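Local coordinates for penaeus monodon metallodensovirus major capsid protein (Penaeus monodon metallodensovirus, PDB 6WH7) that forms the icosahedral shell of a shrimp densovirus, sixty copies assembling into the particle that presumably encloses and protects the viral genome, at residues A[115-120]-A[302-307]; A[157-162]-A[271-276]. All coordinates share one frame; numbering follows the deposited sequence.

Contact 1. Residues A[115-120]-A[302-307]; sequences ACKAHR and RLWEQG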
loop_
_atom_site.group_PDB
_atom_site.type_symbol
_atom_site.label_atom_id
_atom_site.label_comp_id
_atom_site.label_asym_id
_atom_site.label_seq_id
_atom_site.Cartn_x
_atom_site.Cartn_y
_atom_site.Cartn_z
ATOM N N ALA A 115 23.018 -93.468 -24.621
ATOM C CA ALA A 115 22.225 -93.961 -23.506
ATOM C C ALA A 115 21.037 -93.065 -23.199
ATOM O O ALA A 115 20.185 -93.444 -22.393
ATOM C CB ALA A 115 23.098 -94.099 -22.259
ATOM N N CYS A 116 20.982 -91.885 -23.797
ATOM C CA CYS A 116 19.827 -91.015 -23.713
ATOM C C CYS A 116 18.708 -91.555 -24.589
ATOM O O CYS A 116 18.917 -92.417 -25.443
ATOM C CB CYS A 116 20.188 -89.608 -24.161
ATOM S SG CYS A 116 21.543 -88.898 -23.261
ATOM N N LYS A 117 17.497 -91.056 -24.360
ATOM C CA LYS A 117 16.428 -91.401 -25.282
ATOM C C LYS A 117 16.653 -90.751 -26.637
ATOM O O LYS A 117 16.491 -91.395 -27.679
ATOM C CB LYS A 117 15.071 -90.994 -24.727
ATOM C CG LYS A 117 13.973 -91.510 -25.608
ATOM C CD LYS A 117 12.609 -91.180 -25.125
ATOM C CE LYS A 117 11.622 -91.622 -26.165
ATOM N NZ LYS A 117 11.702 -93.089 -26.374
ATOM N N ALA A 118 17.040 -89.482 -26.638
ATOM C CA ALA A 118 17.222 -88.713 -27.852
ATOM C C ALA A 118 18.406 -87.783 -27.683
ATOM O O ALA A 118 18.744 -87.383 -26.570
ATOM C CB ALA A 118 15.985 -87.893 -28.179
ATOM N N HIS A 119 19.031 -87.441 -28.803
ATOM C CA HIS A 119 20.110 -86.471 -28.812
ATOM C C HIS A 119 20.056 -85.713 -30.122
ATOM O O HIS A 119 19.540 -86.210 -31.122
ATOM C CB HIS A 119 21.479 -87.131 -28.635
ATOM C CG HIS A 119 21.826 -88.093 -29.719
ATOM N ND1 HIS A 119 22.337 -87.696 -30.930
ATOM C CD2 HIS A 119 21.710 -89.437 -29.783
ATOM C CE1 HIS A 119 22.537 -88.756 -31.689
ATOM N NE2 HIS A 119 22.164 -89.826 -31.016
ATOM N N ARG A 120 20.574 -84.494 -30.100
ATOM C CA ARG A 120 20.474 -83.672 -31.264
ATOM C C ARG A 120 21.724 -82.816 -31.397
ATOM O O ARG A 120 22.209 -82.290 -30.390
ATOM C CB ARG A 120 19.208 -82.826 -31.141
ATOM C CG ARG A 120 18.944 -81.915 -32.254
ATOM C CD ARG A 120 17.561 -81.360 -32.145
ATOM N NE ARG A 120 17.309 -80.602 -30.938
ATOM C CZ ARG A 120 16.095 -80.230 -30.565
ATOM N NH1 ARG A 120 15.059 -80.549 -31.316
ATOM N NH2 ARG A 120 15.920 -79.535 -29.456
ATOM N N ARG A 302 18.021 -85.651 -24.304
ATOM C CA ARG A 302 16.734 -85.718 -23.646
ATOM C C ARG A 302 16.591 -87.105 -23.047
ATOM O O ARG A 302 17.098 -88.083 -23.597
ATOM C CB ARG A 302 15.631 -85.370 -24.646
ATOM C CG ARG A 302 14.253 -85.598 -24.172
ATOM C CD ARG A 302 13.243 -85.130 -25.184
ATOM N NE ARG A 302 13.005 -83.697 -25.124
ATOM C CZ ARG A 302 12.182 -83.052 -25.937
ATOM N NH1 ARG A 302 11.552 -83.706 -26.891
ATOM N NH2 ARG A 302 11.994 -81.755 -25.801
ATOM N N LEU A 303 15.924 -87.179 -21.903
ATOM C CA LEU A 303 15.929 -88.380 -21.089
ATOM C C LEU A 303 14.700 -89.237 -21.340
ATOM O O LEU A 303 13.816 -88.906 -22.129
ATOM C CB LEU A 303 16.016 -88.031 -19.608
ATOM C CG LEU A 303 17.275 -87.265 -19.257
ATOM C CD1 LEU A 303 17.391 -87.061 -17.786
ATOM C CD2 LEU A 303 18.418 -87.996 -19.762
ATOM N N TRP A 304 14.655 -90.356 -20.634
ATOM C CA TRP A 304 13.630 -91.370 -20.768
ATOM C C TRP A 304 12.337 -90.957 -20.075
ATOM O O TRP A 304 12.303 -90.044 -19.249
ATOM C CB TRP A 304 14.140 -92.688 -20.209
ATOM C CG TRP A 304 15.312 -93.162 -20.965
ATOM C CD1 TRP A 304 16.615 -93.000 -20.630
ATOM C CD2 TRP A 304 15.301 -93.841 -22.218
ATOM N NE1 TRP A 304 17.419 -93.558 -21.580
ATOM C CE2 TRP A 304 16.633 -94.080 -22.571
ATOM C CE3 TRP A 304 14.290 -94.280 -23.069
ATOM C CZ2 TRP A 304 16.984 -94.736 -23.736
ATOM C CZ3 TRP A 304 14.641 -94.928 -24.221
ATOM C CH2 TRP A 304 15.973 -95.152 -24.546
ATOM N N GLU A 305 11.260 -91.642 -20.445
ATOM C CA GLU A 305 9.954 -91.380 -19.864
ATOM C C GLU A 305 9.949 -91.657 -18.370
ATOM O O GLU A 305 10.540 -92.629 -17.898
ATOM C CB GLU A 305 8.896 -92.246 -20.538
ATOM C CG GLU A 305 8.689 -91.951 -21.992
ATOM C CD GLU A 305 9.666 -92.684 -22.875
ATOM O OE1 GLU A 305 10.534 -93.403 -22.346
ATOM O OE2 GLU A 305 9.567 -92.540 -24.102
ATOM N N GLN A 306 9.270 -90.799 -17.624
ATOM C CA GLN A 306 9.067 -91.054 -16.212
ATOM C C GLN A 306 7.994 -92.112 -16.006
ATOM O O GLN A 306 7.177 -92.389 -16.883
ATOM C CB GLN A 306 8.679 -89.779 -15.478
ATOM C CG GLN A 306 9.768 -88.764 -15.443
ATOM C CD GLN A 306 11.020 -89.305 -14.819
ATOM O OE1 GLN A 306 10.968 -90.086 -13.882
ATOM N NE2 GLN A 306 12.160 -88.888 -15.336
ATOM N N GLY A 307 8.011 -92.704 -14.831
ATOM C CA GLY A 307 7.012 -93.678 -14.485
ATOM C C GLY A 307 7.414 -95.077 -14.879
ATOM O O GLY A 307 8.553 -95.365 -15.244
#
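K117 lies with the root of its side chain against the flat of the W304 indole, and this pairing organises the contact. CB of K117 stands 3.8 Å from the centroid of the six-membered ring of W304, only 13° off the ring normal, which defines a CH-pi contact over the face; CG continues the cover toward CE3 and CZ3. With CG anti to the backbone N (chi1 -173°) and the next two torsions also extended, the lysine runs past the ring and bends only at its last torsion. There NZ of K117 forms a salt bridge with OE2 of E305 at 3.2 Å, the two side chains meeting at about a right angle.

The indole is fixed in a second direction by its edge. NE1 of W304 donates to O of A115 at 2.9 Å, with an angle of 153° at the hydrogen, and the acceptor sits close to the ring plane. Beside this, on the backbone, the start of strand 118-135 pairs with the end of strand 287-302: N of R302 donates to O of A118 at 2.9 Å. In return O of R302 receives two weak bonds, from N of A118 at 3.3 Å and from N of K117 at 3.1 Å. Two residues facing one make a classic beta bulge.

The polar ends reach beyond these segments. NZ of K117 also bridges to D323, while E305 is gripped by H315 and, through OE2, by R352 of a neighbouring subunit; the backbone N of W304 is bound by N109 of another. The buried lysine and glutamate would thus each be expected to remain charged, in a network tying a strand end to the capsid interfaces.

Contact 2. Residues A[157-162]-A[271-276]; sequences MIHSID and HYLSFP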
loop_
_atom_site.group_PDB
_atom_site.type_symbol
_atom_site.label_atom_id
_atom_site.label_comp_id
_atom_site.label_asym_id
_atom_site.label_seq_id
_atom_site.Cartn_x
_atom_site.Cartn_y
_atom_site.Cartn_z
ATOM N N MET A 157 48.272 -68.737 -45.722
ATOM C CA MET A 157 47.449 -69.867 -46.109
ATOM C C MET A 157 46.044 -69.356 -46.365
ATOM O O MET A 157 45.521 -68.547 -45.597
ATOM C CB MET A 157 47.441 -70.955 -45.037
ATOM C CG MET A 157 46.624 -72.168 -45.420
ATOM S SD MET A 157 46.697 -73.483 -44.214
ATOM C CE MET A 157 45.718 -72.768 -42.912
ATOM N N ILE A 158 45.446 -69.808 -47.454
ATOM C CA ILE A 158 44.144 -69.315 -47.874
ATOM C C ILE A 158 43.079 -70.239 -47.311
ATOM O O ILE A 158 43.072 -71.435 -47.605
ATOM C CB ILE A 158 44.047 -69.239 -49.402
ATOM C CG1 ILE A 158 45.154 -68.360 -49.958
ATOM C CG2 ILE A 158 42.718 -68.667 -49.806
ATOM C CD1 ILE A 158 45.269 -68.413 -51.438
ATOM N N HIS A 159 42.185 -69.696 -46.499
ATOM C CA HIS A 159 40.987 -70.412 -46.101
ATOM C C HIS A 159 39.863 -69.992 -47.030
ATOM O O HIS A 159 39.522 -68.810 -47.101
ATOM C CB HIS A 159 40.588 -70.125 -44.662
ATOM C CG HIS A 159 39.434 -70.952 -44.203
ATOM N ND1 HIS A 159 39.559 -72.281 -43.878
ATOM C CD2 HIS A 159 38.114 -70.672 -44.131
ATOM C CE1 HIS A 159 38.376 -72.765 -43.551
ATOM N NE2 HIS A 159 37.482 -71.810 -43.701
ATOM N N SER A 160 39.281 -70.954 -47.725
ATOM C CA SER A 160 38.247 -70.682 -48.703
ATOM C C SER A 160 36.936 -71.288 -48.237
ATOM O O SER A 160 36.893 -72.455 -47.845
ATOM C CB SER A 160 38.635 -71.249 -50.062
ATOM O OG SER A 160 39.809 -70.635 -50.546
ATOM N N ILE A 161 35.880 -70.490 -48.267
ATOM C CA ILE A 161 34.523 -70.961 -48.050
ATOM C C ILE A 161 33.810 -70.896 -49.386
ATOM O O ILE A 161 33.784 -69.841 -50.025
ATOM C CB ILE A 161 33.784 -70.114 -47.005
ATOM C CG1 ILE A 161 34.466 -70.218 -45.650
ATOM C CG2 ILE A 161 32.362 -70.563 -46.893
ATOM C CD1 ILE A 161 33.901 -69.283 -44.646
ATOM N N ASP A 162 33.226 -72.004 -49.811
ATOM C CA ASP A 162 32.585 -72.043 -51.114
ATOM C C ASP A 162 31.093 -71.876 -50.875
ATOM O O ASP A 162 30.372 -72.846 -50.648
ATOM C CB ASP A 162 32.907 -73.360 -51.803
ATOM C CG ASP A 162 32.476 -73.385 -53.233
ATOM O OD1 ASP A 162 32.035 -72.336 -53.738
ATOM O OD2 ASP A 162 32.578 -74.456 -53.854
ATOM N N HIS A 271 34.538 -75.826 -46.920
ATOM C CA HIS A 271 35.701 -75.124 -46.414
ATOM C C HIS A 271 36.956 -75.791 -46.938
ATOM O O HIS A 271 37.052 -77.018 -46.983
ATOM C CB HIS A 271 35.725 -75.051 -44.893
ATOM C CG HIS A 271 34.674 -74.156 -44.323
ATOM N ND1 HIS A 271 34.533 -73.947 -42.972
ATOM C CD2 HIS A 271 33.695 -73.442 -44.918
ATOM C CE1 HIS A 271 33.532 -73.114 -42.760
ATOM N NE2 HIS A 271 33.001 -72.800 -43.926
ATOM N N TYR A 272 37.903 -74.966 -47.350
ATOM C CA TYR A 272 39.035 -75.392 -48.145
ATOM C C TYR A 272 40.260 -74.628 -47.692
ATOM O O TYR A 272 40.182 -73.430 -47.419
ATOM C CB TYR A 272 38.772 -75.125 -49.621
ATOM C CG TYR A 272 37.606 -75.886 -50.184
ATOM C CD1 TYR A 272 37.604 -77.265 -50.230
ATOM C CD2 TYR A 272 36.468 -75.222 -50.584
ATOM C CE1 TYR A 272 36.533 -77.948 -50.732
ATOM C CE2 TYR A 272 35.395 -75.896 -51.074
ATOM C CZ TYR A 272 35.430 -77.256 -51.146
ATOM O OH TYR A 272 34.342 -77.920 -51.641
ATOM N N LEU A 273 41.381 -75.323 -47.604
ATOM C CA LEU A 273 42.661 -74.700 -47.332
ATOM C C LEU A 273 43.531 -74.805 -48.568
ATOM O O LEU A 273 43.532 -75.827 -49.255
ATOM C CB LEU A 273 43.350 -75.339 -46.132
ATOM C CG LEU A 273 42.604 -75.082 -44.833
ATOM C CD1 LEU A 273 43.253 -75.800 -43.689
ATOM C CD2 LEU A 273 42.538 -73.606 -44.562
ATOM N N SER A 274 44.265 -73.739 -48.850
ATOM C CA SER A 274 45.024 -73.655 -50.083
ATOM C C SER A 274 46.178 -72.699 -49.861
ATOM O O SER A 274 46.167 -71.891 -48.933
ATOM C CB SER A 274 44.137 -73.192 -51.239
ATOM O OG SER A 274 44.860 -73.120 -52.445
ATOM N N PHE A 275 47.179 -72.806 -50.719
ATOM C CA PHE A 275 48.268 -71.859 -50.646
ATOM C C PHE A 275 48.344 -71.059 -51.933
ATOM O O PHE A 275 47.965 -71.552 -52.996
ATOM C CB PHE A 275 49.609 -72.555 -50.399
ATOM C CG PHE A 275 49.689 -73.241 -49.083
ATOM C CD1 PHE A 275 49.952 -72.530 -47.936
ATOM C CD2 PHE A 275 49.511 -74.600 -48.991
ATOM C CE1 PHE A 275 50.023 -73.158 -46.730
ATOM C CE2 PHE A 275 49.585 -75.229 -47.782
ATOM C CZ PHE A 275 49.841 -74.509 -46.654
ATOM N N PRO A 276 48.812 -69.819 -51.868
ATOM C CA PRO A 276 48.945 -69.022 -53.070
ATOM C C PRO A 276 50.027 -69.582 -53.971
ATOM O O PRO A 276 51.056 -70.068 -53.486
ATOM C CB PRO A 276 49.332 -67.641 -52.529
ATOM C CG PRO A 276 49.994 -67.934 -51.258
ATOM C CD PRO A 276 49.241 -69.076 -50.677
#
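H159 turns CG anti to its backbone N (chi1 -175°) and H271 turns CG anti to the carbonyl carbon (chi1 -70°), and with these torsions the two rings, from neighbouring non-hydrogen-bonded pairs, meet. They project from 157-162 and 270-274, neighbouring inner strands of an antiparallel sheet, flanked by 207-211 and 79-83, consistent with one sheet of the parvoviral jelly roll. The H159 edge addresses the H271 face in an offset edge-to-face pair, the centroids 5.0 Å apart and the planes at 77°. NE2 of H159 is the atom over the face, displaced toward the rim. I161 runs alongside H271, and its CG1 comes within 3.4 Å of CD2 of H271.

The register is set by I158 opposite S274 and S160 opposite Y272, both hydrogen-bonded pairs. N of S160 donates to O of Y272 and N of I158 to O of S274, each at 2.7 Å. H159-L273 and I161-H271 are the non-hydrogen-bonded pairs. Their side chains share the face turned to strands 118-135 and 218-222; F220 of the latter stacks on H159, and ND1 of H271 bonds to OH of Y126 on the former.

The other face carries I158, S160, Y272 and S274. Y272 stacks on F205 and presents its ring edge to CB of D162, while OG of S160 is held by N208. Where strand 270-274 ends, M157 at the start of the opposing strand touches both F275 and L273: SD lies 4.8 Å from the F275 centroid, an oblique Met-aromatic contact. Bent at its last torsion, the same side chain brings CE to 3.7 Å from CD2 of L273, a methyl that also touches the ring edge of H159 at ND1.

Contact 1 and contact 2 lie on opposite sides of the chain's centre, their own centres 40 Å apart and their nearest atoms about 19 Å apart, so neither touches the other. In sequence, both strands of contact 2 fall between 115-120 and 302-307. Strand 118-135 connects them spatially: its start takes part in contact 1, whereas L128, L131 and L133 farther along pack against L273, M157 and F275 of contact 2. The two also differ in chemistry: contact 1 joins a lysine-glutamate salt bridge to an indole within reach of two neighbouring subunits; contact 2 is mainly sheet interior, with I158 and P276 reaching another copy at F69 and Q290.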